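Local coordinates for protein minor fimbrium subunit Mfa5 (Porphyromonas gingivalis ATCC 33277, PDB 6TO1) that serves as an accessory subunit of the minor fimbriae, surface pili that mediate biofilm formation and adhesion to host cells and other bacteria, at residues R300-E304 with S305-Y309; A144-K147 with S148-A151; I471-L475 with D476-N480; G430-T433 with H434-V438; R155-K158 with K159-K163. All coordinates share one frame; numbering follows the deposited sequence. Where two conformers were deposited one is given.

Contact 1 (R300-E304 with S305-Y309)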
loop_
_atom_site.group_PDB
_atom_site.type_symbol
_atom_site.label_atom_id
_atom_site.label_comp_id
_atom_site.label_asym_id
_atom_site.label_seq_id
_atom_site.Cartn_x
_atom_site.Cartn_y
_atom_site.Cartn_z
ATOM N N ARG A 300 37.172 4.514 -21.796
ATOM C CA ARG A 300 36.052 3.872 -21.120
ATOM C C ARG A 300 34.714 4.440 -21.579
ATOM O O ARG A 300 33.685 4.123 -20.980
ATOM C CB ARG A 300 36.181 3.969 -19.590
ATOM C CG ARG A 300 36.373 5.352 -19.042
ATOM C CD ARG A 300 36.342 5.296 -17.507
ATOM N NE ARG A 300 36.577 6.595 -16.899
ATOM C CZ ARG A 300 37.745 7.002 -16.403
ATOM N NH1 ARG A 300 38.807 6.209 -16.435
ATOM N NH2 ARG A 300 37.845 8.227 -15.898
ATOM N N ASN A 301 34.692 5.251 -22.644
ATOM C CA ASN A 301 33.444 5.840 -23.117
ATOM C C ASN A 301 33.221 5.592 -24.594
ATOM O O ASN A 301 32.646 6.426 -25.298
ATOM C CB ASN A 301 33.414 7.336 -22.833
ATOM C CG ASN A 301 34.495 8.124 -23.602
ATOM O OD1 ASN A 301 35.554 7.612 -23.960
ATOM N ND2 ASN A 301 34.225 9.398 -23.817
ATOM N N LEU A 302 33.623 4.427 -25.096
ATOM C CA LEU A 302 33.297 4.085 -26.466
ATOM C C LEU A 302 31.814 3.767 -26.590
ATOM O O LEU A 302 31.196 3.253 -25.650
ATOM C CB LEU A 302 34.090 2.883 -26.940
ATOM C CG LEU A 302 35.610 2.924 -26.881
ATOM C CD1 LEU A 302 36.147 1.597 -27.396
ATOM C CD2 LEU A 302 36.094 4.062 -27.731
ATOM N N PRO A 303 31.229 4.002 -27.758
ATOM C CA PRO A 303 29.874 3.499 -27.997
ATOM C C PRO A 303 29.822 1.978 -28.012
ATOM O O PRO A 303 30.792 1.292 -28.333
ATOM C CB PRO A 303 29.503 4.088 -29.369
ATOM C CG PRO A 303 30.795 4.403 -30.024
ATOM C CD PRO A 303 31.801 4.696 -28.932
ATOM N N GLU A 304 28.645 1.450 -27.690
ATOM C CA GLU A 304 28.446 0.005 -27.701
ATOM C C GLU A 304 28.705 -0.608 -29.075
ATOM O O GLU A 304 29.152 -1.756 -29.166
ATOM C CB GLU A 304 27.021 -0.282 -27.201
ATOM C CG GLU A 304 26.710 -1.749 -27.007
ATOM C CD GLU A 304 25.321 -1.956 -26.451
ATOM O OE1 GLU A 304 24.582 -0.959 -26.338
ATOM O OE2 GLU A 304 24.988 -3.098 -26.100
ATOM N N SER A 305 28.461 0.140 -30.157
ATOM C CA SER A 305 28.709 -0.377 -31.496
ATOM C C SER A 305 30.191 -0.605 -31.783
ATOM O O SER A 305 30.527 -1.279 -32.772
ATOM C CB SER A 305 28.113 0.593 -32.529
ATOM O OG SER A 305 28.769 1.848 -32.462
ATOM N N LYS A 306 31.075 -0.115 -30.934
ATOM C CA LYS A 306 32.502 -0.316 -31.138
ATOM C C LYS A 306 33.010 -1.681 -30.666
ATOM O O LYS A 306 34.146 -2.040 -30.997
ATOM C CB LYS A 306 33.266 0.810 -30.439
ATOM C CG LYS A 306 33.584 1.983 -31.355
ATOM C CD LYS A 306 34.932 1.704 -32.038
ATOM C CE LYS A 306 35.394 2.844 -32.845
ATOM N NZ LYS A 306 36.519 2.397 -33.683
ATOM N N PHE A 307 32.236 -2.447 -29.897
ATOM C CA PHE A 307 32.721 -3.732 -29.423
ATOM C C PHE A 307 32.191 -4.871 -30.275
ATOM O O PHE A 307 31.032 -4.865 -30.708
ATOM C CB PHE A 307 32.346 -3.970 -27.960
ATOM C CG PHE A 307 33.069 -3.082 -27.005
ATOM C CD1 PHE A 307 34.406 -3.275 -26.728
ATOM C CD2 PHE A 307 32.411 -2.031 -26.384
ATOM C CE1 PHE A 307 35.076 -2.418 -25.833
ATOM C CE2 PHE A 307 33.049 -1.208 -25.511
ATOM C CZ PHE A 307 34.396 -1.408 -25.222
ATOM N N ASP A 308 33.044 -5.856 -30.513
ATOM C CA ASP A 308 32.639 -7.064 -31.211
ATOM C C ASP A 308 32.202 -8.082 -30.165
ATOM O O ASP A 308 33.028 -8.651 -29.449
ATOM C CB ASP A 308 33.761 -7.608 -32.090
ATOM C CG ASP A 308 33.336 -8.817 -32.898
ATOM O OD1 ASP A 308 32.183 -9.298 -32.768
ATOM O OD2 ASP A 308 34.198 -9.294 -33.660
ATOM N N TYR A 309 30.894 -8.310 -30.093
ATOM C CA TYR A 309 30.321 -9.260 -29.157
ATOM C C TYR A 309 29.921 -10.570 -29.826
ATOM O O TYR A 309 29.313 -11.427 -29.177
ATOM C CB TYR A 309 29.085 -8.672 -28.502
ATOM C CG TYR A 309 29.245 -7.414 -27.671
ATOM C CD1 TYR A 309 29.923 -7.430 -26.453
ATOM C CD2 TYR A 309 28.652 -6.233 -28.074
ATOM C CE1 TYR A 309 30.015 -6.276 -25.664
ATOM C CE2 TYR A 309 28.724 -5.078 -27.294
ATOM C CZ TYR A 309 29.398 -5.116 -26.084
ATOM O OH TYR A 309 29.468 -3.984 -25.335
HETATM O O HOH W 1 28.644 -4.130 -30.978
#
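Two i to i+3 backbone bonds join the halves of this turn: Lys306 N donates to Pro303 O at 3.0 Å and Phe307 N to Glu304 O at 3.2 Å. On one side of it the Lys306 chain runs beside the Pro303 ring, pointing the same way, with CG of Lys306 3.9 Å from CG of Pro303. Beyond the bend at chi2 (-89°), NZ of Lys306 forms a salt bridge with Asp251. Consecutive bonds of the i to i+3 span identify a short 3-10 turn, here in the long connection between strands 296-298 and 326-327. Leu302 and Phe307 cross at about a right angle, CD1 of the leucine meeting CZ of the phenylalanine at 4.1 Å. Glu304 also stands nearly perpendicular to Tyr309: its CG lies 3.9 Å from CE2 of Tyr309, and the carboxylate and ring planes are 85° apart. The polar ends of that pair go to different partners, Glu304 to Arg217 of helix 209-220 and the Tyr309 hydroxyl to Glu347 of helix 340-353. A water donates to Glu304 O at 3.0 Å and probably bridges to Phe307 O, although its 2.5 Å distance from that oxygen is unusually short.

Contact 2 (A144-K147 with S148-A151)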
loop_
_atom_site.group_PDB
_atom_site.type_symbol
_atom_site.label_atom_id
_atom_site.label_comp_id
_atom_site.label_asym_id
_atom_site.label_seq_id
_atom_site.Cartn_x
_atom_site.Cartn_y
_atom_site.Cartn_z
ATOM N N ALA A 144 42.208 -16.930 -0.412
ATOM C CA ALA A 144 41.245 -16.343 0.508
ATOM C C ALA A 144 40.248 -15.438 -0.210
ATOM O O ALA A 144 39.122 -15.276 0.273
ATOM C CB ALA A 144 41.967 -15.565 1.609
ATOM N N ARG A 145 40.626 -14.887 -1.368
ATOM C CA ARG A 145 39.698 -14.056 -2.133
ATOM C C ARG A 145 38.518 -14.876 -2.636
ATOM O O ARG A 145 37.361 -14.558 -2.339
ATOM C CB ARG A 145 40.437 -13.402 -3.304
ATOM C CG ARG A 145 41.485 -12.381 -2.887
ATOM C CD ARG A 145 42.142 -11.722 -4.098
ATOM N NE ARG A 145 43.306 -10.911 -3.736
ATOM C CZ ARG A 145 44.112 -10.327 -4.618
ATOM N NH1 ARG A 145 43.877 -10.432 -5.919
ATOM N NH2 ARG A 145 45.147 -9.621 -4.206
ATOM N N LEU A 146 38.791 -15.942 -3.402
ATOM C CA LEU A 146 37.692 -16.754 -3.925
ATOM C C LEU A 146 36.911 -17.403 -2.782
ATOM O O LEU A 146 35.678 -17.493 -2.832
ATOM C CB LEU A 146 38.217 -17.803 -4.904
ATOM C CG LEU A 146 37.114 -18.556 -5.651
ATOM C CD1 LEU A 146 36.154 -17.584 -6.384
ATOM C CD2 LEU A 146 37.664 -19.582 -6.629
ATOM N N LYS A 147 37.608 -17.835 -1.726
ATOM C CA LYS A 147 36.897 -18.424 -0.593
ATOM C C LYS A 147 35.906 -17.430 -0.010
ATOM O O LYS A 147 34.769 -17.799 0.321
ATOM C CB LYS A 147 37.890 -18.930 0.467
ATOM C CG LYS A 147 38.404 -20.357 0.149
ATOM C CD LYS A 147 39.819 -20.625 0.689
ATOM C CE LYS A 147 39.904 -20.487 2.208
ATOM N NZ LYS A 147 41.145 -21.123 2.765
ATOM N N SER A 148 36.292 -16.144 0.066
ATOM C CA SER A 148 35.407 -15.120 0.612
ATOM C C SER A 148 34.270 -14.801 -0.353
ATOM O O SER A 148 33.137 -14.556 0.074
ATOM C CB SER A 148 36.197 -13.841 0.921
ATOM O OG SER A 148 35.351 -12.834 1.420
ATOM N N ALA A 149 34.550 -14.793 -1.659
ATOM C CA ALA A 149 33.476 -14.604 -2.626
ATOM C C ALA A 149 32.445 -15.727 -2.522
ATOM O O ALA A 149 31.239 -15.487 -2.634
ATOM C CB ALA A 149 34.052 -14.539 -4.041
ATOM N N ILE A 150 32.908 -16.964 -2.321
ATOM C CA ILE A 150 32.003 -18.109 -2.230
ATOM C C ILE A 150 31.154 -18.025 -0.967
ATOM O O ILE A 150 29.938 -18.273 -0.993
ATOM C CB ILE A 150 32.816 -19.417 -2.285
ATOM C CG1 ILE A 150 33.314 -19.671 -3.698
ATOM C CG2 ILE A 150 32.011 -20.596 -1.767
ATOM C CD1 ILE A 150 34.365 -20.773 -3.793
ATOM N N ALA A 151 31.782 -17.705 0.162
ATOM C CA ALA A 151 31.047 -17.598 1.413
ATOM C C ALA A 151 30.070 -16.427 1.378
ATOM O O ALA A 151 28.900 -16.568 1.765
ATOM C CB ALA A 151 32.022 -17.446 2.578
#
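Leu146 overlaps Ile150 one helical turn further on, its CG resting 4.0 Å from CD1 of the isoleucine as the two side chains cross obliquely. Both belong to helix 143-160, the connection between parallel strands 126-133 and 170-177 in a beta-alpha-beta unit of the von Willebrand factor type A domain. The first torsion of Leu146 sets CG opposite the backbone N (chi1 -171°), and its CD1 also lies 4.4 Å from CB of Ala149. Ile150 turns CG1 back over the preceding turn, where that carbon lies 3.3 Å from Leu146 O. Beyond this pair, Leu146 touches Pro203 and Ile150 touches Leu201, so the two side chains face the loop that carries Leu201 and Pro203. Four successive i to i+4 bonds, from Ser148 N to Ala144 O through Ala151 N to Lys147 O, form the helical backbone here; the one from Ala149 N to Arg145 O measures 2.9 Å. The side chain of Arg145 comes within about 6 Å of the magnesium ion, and its NH1 forms a salt bridge with Asp235. Ser148 presses its CB on the helix backbone, 3.3 Å from Ala144 O, the same carbonyl that accepts the Ser148 N-H at 3.0 Å.

Contact 3 (I471-L475 with D476-N480)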
loop_
_atom_site.group_PDB
_atom_site.type_symbol
_atom_site.label_atom_id
_atom_site.label_comp_id
_atom_site.label_asym_id
_atom_site.label_seq_id
_atom_site.Cartn_x
_atom_site.Cartn_y
_atom_site.Cartn_z
ATOM N N ILE A 471 -25.962 6.260 15.517
ATOM C CA ILE A 471 -27.220 6.740 14.957
ATOM C C ILE A 471 -28.367 6.290 15.856
ATOM O O ILE A 471 -28.330 5.219 16.468
ATOM C CB ILE A 471 -27.506 6.278 13.509
ATOM C CG1 ILE A 471 -27.550 4.765 13.406
ATOM C CG2 ILE A 471 -26.500 6.873 12.540
ATOM C CD1 ILE A 471 -27.912 4.261 12.010
ATOM N N TYR A 472 -29.414 7.104 15.877
ATOM C CA TYR A 472 -30.666 6.743 16.512
ATOM C C TYR A 472 -31.773 6.716 15.469
ATOM O O TYR A 472 -31.793 7.541 14.550
ATOM C CB TYR A 472 -31.075 7.763 17.580
ATOM C CG TYR A 472 -30.199 7.837 18.789
ATOM C CD1 TYR A 472 -29.967 6.725 19.572
ATOM C CD2 TYR A 472 -29.615 9.040 19.159
ATOM C CE1 TYR A 472 -29.165 6.809 20.703
ATOM C CE2 TYR A 472 -28.803 9.125 20.288
ATOM C CZ TYR A 472 -28.593 8.006 21.052
ATOM O OH TYR A 472 -27.795 8.063 22.175
ATOM N N ALA A 473 -32.729 5.815 15.653
ATOM C CA ALA A 473 -33.971 5.880 14.879
ATOM C C ALA A 473 -34.864 7.017 15.387
ATOM O O ALA A 473 -35.018 7.203 16.596
ATOM C CB ALA A 473 -34.729 4.562 14.964
ATOM N N ASP A 474 -35.433 7.784 14.449
ATOM C CA ASP A 474 -36.393 8.867 14.717
ATOM C C ASP A 474 -37.788 8.269 14.525
ATOM O O ASP A 474 -38.282 8.141 13.396
ATOM C CB ASP A 474 -36.112 10.039 13.784
ATOM C CG ASP A 474 -37.085 11.182 13.933
ATOM O OD1 ASP A 474 -38.134 11.032 14.582
ATOM O OD2 ASP A 474 -36.781 12.243 13.366
ATOM N N LEU A 475 -38.398 7.829 15.631
ATOM C CA LEU A 475 -39.618 7.031 15.527
ATOM C C LEU A 475 -40.752 7.806 14.862
ATOM O O LEU A 475 -41.528 7.238 14.084
ATOM C CB LEU A 475 -40.050 6.559 16.920
ATOM C CG LEU A 475 -39.418 5.244 17.375
ATOM C CD1 LEU A 475 -37.909 5.406 17.565
ATOM C CD2 LEU A 475 -40.044 4.693 18.661
ATOM N N ASP A 476 -40.905 9.087 15.198
ATOM C CA ASP A 476 -42.026 9.843 14.641
ATOM C C ASP A 476 -41.845 10.062 13.140
ATOM O O ASP A 476 -42.813 10.013 12.376
ATOM C CB ASP A 476 -42.165 11.189 15.342
ATOM C CG ASP A 476 -42.696 11.073 16.770
ATOM O OD1 ASP A 476 -43.467 10.142 17.068
ATOM O OD2 ASP A 476 -42.331 11.934 17.591
ATOM N N TYR A 477 -40.612 10.313 12.697
ATOM C CA TYR A 477 -40.367 10.415 11.260
ATOM C C TYR A 477 -40.710 9.111 10.550
ATOM O O TYR A 477 -41.362 9.111 9.494
ATOM C CB TYR A 477 -38.910 10.802 10.988
ATOM C CG TYR A 477 -38.672 11.062 9.526
ATOM C CD1 TYR A 477 -38.761 12.350 9.004
ATOM C CD2 TYR A 477 -38.398 10.018 8.661
ATOM C CE1 TYR A 477 -38.560 12.579 7.654
ATOM C CE2 TYR A 477 -38.211 10.233 7.324
ATOM C CZ TYR A 477 -38.278 11.510 6.827
ATOM O OH TYR A 477 -38.083 11.696 5.485
ATOM N N ILE A 478 -40.242 7.981 11.092
ATOM C CA ILE A 478 -40.522 6.683 10.490
ATOM C C ILE A 478 -42.024 6.424 10.475
ATOM O O ILE A 478 -42.576 5.932 9.489
ATOM C CB ILE A 478 -39.749 5.576 11.237
ATOM C CG1 ILE A 478 -38.231 5.785 11.021
ATOM C CG2 ILE A 478 -40.169 4.221 10.800
ATOM C CD1 ILE A 478 -37.378 4.995 11.915
ATOM N N GLN A 479 -42.715 6.788 11.554
ATOM C CA GLN A 479 -44.163 6.622 11.582
ATOM C C GLN A 479 -44.835 7.425 10.480
ATOM O O GLN A 479 -45.765 6.937 9.827
ATOM C CB GLN A 479 -44.714 7.058 12.951
ATOM C CG GLN A 479 -46.212 6.792 13.110
ATOM C CD GLN A 479 -46.528 5.325 13.294
ATOM O OE1 GLN A 479 -45.655 4.530 13.613
ATOM N NE2 GLN A 479 -47.790 4.959 13.100
ATOM N N ASN A 480 -44.384 8.655 10.254
ATOM C CA ASN A 480 -45.055 9.578 9.358
ATOM C C ASN A 480 -44.606 9.473 7.911
ATOM O O ASN A 480 -45.131 10.211 7.068
ATOM C CB ASN A 480 -44.836 11.000 9.860
ATOM C CG ASN A 480 -45.497 11.244 11.198
ATOM O OD1 ASN A 480 -46.446 10.577 11.548
ATOM N ND2 ASN A 480 -44.950 12.162 11.967
HETATM O O HOH W 2 -39.315 10.824 17.289
#
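Asp474 and Tyr477 cross at about a right angle, with the carboxylate and phenol ring planes turned 50° apart. The contact is made at the root of the tyrosine: its CB lies 3.5 Å from CG of Asp474, while the ring extends beyond the carboxylate. A chi1 of 177° swings the Asp474 carboxylate across the start of the helix, where OD1 accepts from Tyr477 N at 3.2 Å. This is an N-cap bond; it is nearly straight at the hydrogen (170°), although the donor reaches OD1 from well above the carboxylate plane. A water donates to the same OD1 and accepts from Asp476 N at 3.1 Å, so it links the cap to a second amide of the first turn. Asp474 O accepts Ile478 N at 3.0 Å, opening the helical bonding pattern. CG1 of Ile478 lies 3.3 Å from Asp474 O, and CD1 of Ile478 is 4.1 Å from CB of Ala473. Strand 463-473 here gives way to helix 475-480: Ala473 is packed on Trp111 of strand 110-119 and Phe421 of strand 421-423, Leu475 and Gln479 touch Pro633, just ahead of strand 634-643, and Asp476 forms a salt bridge with Lys534 of strand 530-539.

Contact 4 (G430-T433 with H434-V438)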
loop_
_atom_site.group_PDB
_atom_site.type_symbol
_atom_site.label_atom_id
_atom_site.label_comp_id
_atom_site.label_asym_id
_atom_site.label_seq_id
_atom_site.Cartn_x
_atom_site.Cartn_y
_atom_site.Cartn_z
ATOM N N GLY A 430 -20.331 21.772 10.287
ATOM C CA GLY A 430 -18.968 22.141 10.575
ATOM C C GLY A 430 -18.152 20.917 10.891
ATOM O O GLY A 430 -18.514 19.790 10.535
ATOM N N ASP A 431 -17.049 21.147 11.575
ATOM C CA ASP A 431 -16.107 20.092 11.902
ATOM C C ASP A 431 -16.655 19.257 13.047
ATOM O O ASP A 431 -16.938 19.785 14.127
ATOM C CB ASP A 431 -14.766 20.711 12.266
ATOM C CG ASP A 431 -13.824 19.717 12.857
ATOM O OD1 ASP A 431 -13.712 18.611 12.302
ATOM O OD2 ASP A 431 -13.206 20.033 13.882
ATOM N N VAL A 432 -16.822 17.959 12.808
ATOM C CA VAL A 432 -17.334 17.054 13.827
ATOM C C VAL A 432 -16.303 16.000 14.204
ATOM O O VAL A 432 -16.643 15.002 14.842
ATOM C CB VAL A 432 -18.661 16.404 13.388
ATOM C CG1 VAL A 432 -19.714 17.491 13.150
ATOM C CG2 VAL A 432 -18.504 15.530 12.129
ATOM N N THR A 433 -15.037 16.233 13.833
ATOM C CA THR A 433 -13.982 15.261 14.098
ATOM C C THR A 433 -13.960 14.832 15.558
ATOM O O THR A 433 -13.798 13.648 15.864
ATOM C CB THR A 433 -12.624 15.835 13.696
ATOM O OG1 THR A 433 -12.656 16.252 12.327
ATOM C CG2 THR A 433 -11.533 14.805 13.886
ATOM N N HIS A 434 -14.142 15.766 16.479
ATOM C CA HIS A 434 -14.022 15.443 17.897
ATOM C C HIS A 434 -15.336 15.016 18.528
ATOM O O HIS A 434 -15.368 14.756 19.733
ATOM C CB HIS A 434 -13.418 16.645 18.633
ATOM C CG HIS A 434 -12.207 17.190 17.945
ATOM N ND1 HIS A 434 -10.999 16.527 17.941
ATOM C CD2 HIS A 434 -12.035 18.291 17.179
ATOM C CE1 HIS A 434 -10.126 17.213 17.228
ATOM N NE2 HIS A 434 -10.728 18.288 16.755
ATOM N N LEU A 435 -16.401 14.888 17.741
ATOM C CA LEU A 435 -17.660 14.331 18.210
ATOM C C LEU A 435 -17.868 12.895 17.748
ATOM O O LEU A 435 -18.841 12.256 18.174
ATOM C CB LEU A 435 -18.815 15.195 17.715
ATOM C CG LEU A 435 -18.804 16.653 18.197
ATOM C CD1 LEU A 435 -19.948 17.438 17.582
ATOM C CD2 LEU A 435 -18.869 16.659 19.712
ATOM N N LEU A 436 -16.984 12.397 16.882
ATOM C CA LEU A 436 -16.959 11.035 16.369
ATOM C C LEU A 436 -15.662 10.352 16.791
ATOM O O LEU A 436 -14.730 10.986 17.284
ATOM C CB LEU A 436 -17.046 11.021 14.838
ATOM C CG LEU A 436 -18.416 11.202 14.211
ATOM C CD1 LEU A 436 -19.087 12.463 14.695
ATOM C CD2 LEU A 436 -18.299 11.243 12.687
ATOM N N ASN A 437 -15.584 9.044 16.571
ATOM C CA ASN A 437 -14.334 8.301 16.734
ATOM C C ASN A 437 -13.698 8.202 15.348
ATOM O O ASN A 437 -14.214 7.495 14.478
ATOM C CB ASN A 437 -14.604 6.926 17.339
ATOM C CG ASN A 437 -13.343 6.111 17.530
ATOM O OD1 ASN A 437 -12.226 6.598 17.330
ATOM N ND2 ASN A 437 -13.517 4.852 17.926
ATOM N N VAL A 438 -12.593 8.921 15.144
ATOM C CA VAL A 438 -11.956 9.070 13.835
ATOM C C VAL A 438 -10.484 8.699 13.969
ATOM O O VAL A 438 -9.756 9.357 14.716
ATOM C CB VAL A 438 -12.087 10.513 13.314
ATOM C CG1 VAL A 438 -11.327 10.679 11.997
ATOM C CG2 VAL A 438 -13.526 10.891 13.156
#
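Asp431 reaches forward along the chain to Thr433 and His434. Rotation about its CA-CB bond puts CG across from the backbone N (chi1 169°), which brings the carboxylate to those two residues. OD1 is gripped twice by Thr433: the hydroxyl OG1 donates at 2.6 Å along the syn lone pair, and the backbone N donates at 3.1 Å from well above the carboxylate plane. In the conformer given, OD2 lies 3.9 Å from CD2 of His434, a doubtful approach because the histidine was deposited in two conformers. Val432 makes the apolar contacts: its CG2 meets CD1 of Leu436 at 4.0 Å, and its CG1 comes within 4.4 Å of CD1 of Leu435. Its carbonyl O accepts Leu435 N at 2.9 Å and, weakly, Leu436 N. Val432 and Leu436 both touch Leu426, and Thr433 OG1 has a further bond with Val443 N of strand 442-446. The chain thereby passes from edge strand 430-431 of one antiparallel sheet to strand 437-438, which pairs with strand 463-473 in another. The Asp431 OD1 to Thr433 N bond defines an Asx turn, here at the start of a connection between two beta-sheets.

Contact 5 (R155-K158 with K159-K163)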
loop_
_atom_site.group_PDB
_atom_site.type_symbol
_atom_site.label_atom_id
_atom_site.label_comp_id
_atom_site.label_asym_id
_atom_site.label_seq_id
_atom_site.Cartn_x
_atom_site.Cartn_y
_atom_site.Cartn_z
ATOM N N ARG A 155 25.801 -16.070 1.295
ATOM C CA ARG A 155 25.104 -15.248 2.268
ATOM C C ARG A 155 24.191 -14.241 1.586
ATOM O O ARG A 155 23.072 -14.006 2.057
ATOM C CB ARG A 155 26.108 -14.556 3.182
ATOM C CG ARG A 155 25.416 -13.766 4.289
ATOM C CD ARG A 155 26.388 -12.873 5.066
ATOM N NE ARG A 155 25.672 -11.812 5.780
ATOM C CZ ARG A 155 25.393 -11.837 7.081
ATOM N NH1 ARG A 155 25.765 -12.871 7.826
ATOM N NH2 ARG A 155 24.734 -10.828 7.638
ATOM N N PHE A 156 24.654 -13.631 0.485
ATOM C CA PHE A 156 23.831 -12.671 -0.243
ATOM C C PHE A 156 22.590 -13.345 -0.829
ATOM O O PHE A 156 21.481 -12.801 -0.767
ATOM C CB PHE A 156 24.639 -12.014 -1.381
ATOM C CG PHE A 156 25.855 -11.253 -0.930
ATOM C CD1 PHE A 156 25.940 -10.730 0.350
ATOM C CD2 PHE A 156 26.909 -11.043 -1.801
ATOM C CE1 PHE A 156 27.062 -10.023 0.748
ATOM C CE2 PHE A 156 28.037 -10.334 -1.405
ATOM C CZ PHE A 156 28.120 -9.835 -0.129
ATOM N N VAL A 157 22.771 -14.517 -1.449
ATOM C CA VAL A 157 21.628 -15.239 -2.004
ATOM C C VAL A 157 20.580 -15.477 -0.925
ATOM O O VAL A 157 19.393 -15.192 -1.109
ATOM C CB VAL A 157 22.085 -16.560 -2.645
ATOM C CG1 VAL A 157 20.904 -17.461 -2.903
ATOM C CG2 VAL A 157 22.866 -16.266 -3.944
ATOM N N LYS A 158 21.007 -15.995 0.216
ATOM C CA LYS A 158 20.063 -16.324 1.279
ATOM C C LYS A 158 19.413 -15.093 1.882
ATOM O O LYS A 158 18.252 -15.150 2.285
ATOM C CB LYS A 158 20.787 -17.118 2.357
ATOM C CG LYS A 158 21.286 -18.461 1.865
ATOM C CD LYS A 158 22.119 -19.146 2.935
ATOM C CE LYS A 158 22.717 -20.449 2.446
ATOM N NZ LYS A 158 23.751 -20.954 3.401
ATOM N N LYS A 159 20.141 -13.979 1.956
ATOM C CA LYS A 159 19.573 -12.737 2.456
ATOM C C LYS A 159 18.526 -12.168 1.511
ATOM O O LYS A 159 17.494 -11.645 1.954
ATOM C CB LYS A 159 20.716 -11.742 2.691
ATOM C CG LYS A 159 20.353 -10.555 3.518
ATOM C CD LYS A 159 21.548 -9.629 3.635
ATOM C CE LYS A 159 22.422 -9.983 4.824
ATOM N NZ LYS A 159 23.527 -8.982 4.952
ATOM N N MET A 160 18.745 -12.268 0.206
ATOM C CA MET A 160 17.784 -11.718 -0.743
ATOM C C MET A 160 16.640 -12.676 -1.030
ATOM O O MET A 160 15.585 -12.227 -1.473
ATOM C CB MET A 160 18.543 -11.303 -2.007
ATOM C CG MET A 160 19.468 -10.088 -1.755
ATOM S SD MET A 160 20.194 -9.555 -3.419
ATOM C CE MET A 160 21.185 -10.461 -3.827
ATOM N N LEU A 161 16.813 -13.967 -0.779
ATOM C CA LEU A 161 15.755 -14.951 -0.979
ATOM C C LEU A 161 15.466 -15.653 0.345
ATOM O O LEU A 161 15.646 -16.867 0.476
ATOM C CB LEU A 161 16.156 -15.950 -2.053
ATOM C CG LEU A 161 16.236 -15.436 -3.489
ATOM C CD1 LEU A 161 16.930 -16.470 -4.389
ATOM C CD2 LEU A 161 14.861 -15.087 -4.015
ATOM N N PRO A 162 15.030 -14.904 1.355
ATOM C CA PRO A 162 14.905 -15.485 2.707
ATOM C C PRO A 162 13.831 -16.573 2.834
ATOM O O PRO A 162 13.899 -17.375 3.775
ATOM C CB PRO A 162 14.564 -14.267 3.577
ATOM C CG PRO A 162 13.910 -13.310 2.639
ATOM C CD PRO A 162 14.650 -13.479 1.316
ATOM N N LYS A 163 12.836 -16.600 1.955
ATOM C CA LYS A 163 11.824 -17.649 1.933
ATOM C C LYS A 163 12.045 -18.613 0.778
ATOM O O LYS A 163 11.122 -19.337 0.378
ATOM C CB LYS A 163 10.430 -17.026 1.860
ATOM C CG LYS A 163 10.099 -16.119 3.034
ATOM C CD LYS A 163 8.679 -15.584 2.916
ATOM C CE LYS A 163 8.234 -14.872 4.187
ATOM N NZ LYS A 163 6.791 -14.479 4.118
#
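Lys159 NZ lies 3.5 Å from Arg155 NH2 and is gripped by a salt bridge to Asp398 and by hydrogen bonds to the carbonyls of Ala394 and Ala396. It comes in at the guanidinium edge, near that group's plane, as the two chains cross. The bend in the lysine at chi3 (-89°) delivers NZ there. Arg155 O accepts Lys159 N at 2.9 Å, one of three successive i to i+4 bonds that carry helix 143-160 to its C-terminal end. The last, Leu161 N to Val157 O at 2.9 Å, belongs to the first residue to leave helical angles. CG1 of Val157 lies 4.4 Å from CD1 of Leu161, and both residues touch helix 191-199; Met160 touches strands 126-133 and 170-177, as expected for the helix of this vWA-type beta-alpha-beta unit. Ala394 O also takes a weak bond from Arg155 NH2. The closeness of the two cationic groups is consistent with these carboxylate and carbonyl partners, which probably offset the like charges.

How the contacts relate
Contacts 2 and 5 follow one another along helix 143-160, their centres about 17 Å apart, with contact 2 nearer the magnesium site formed with Ser135, Ser137 and Thr207. Contact 1 belongs to the same end of the molecule but occupies a separate loop; its nearest atoms are about 20 Å from contact 2 and about 24 Å from contact 5. Contacts 3 and 4 lie on the other side of the chain's centre from contacts 1 and 2. They approach each other to about 9 Å without touching, and are related through neighbouring strands 463-473 and 437-438 of one sheet. Between contacts 1 and 3 the centres are about 82 Å apart, reflecting the elongated chain.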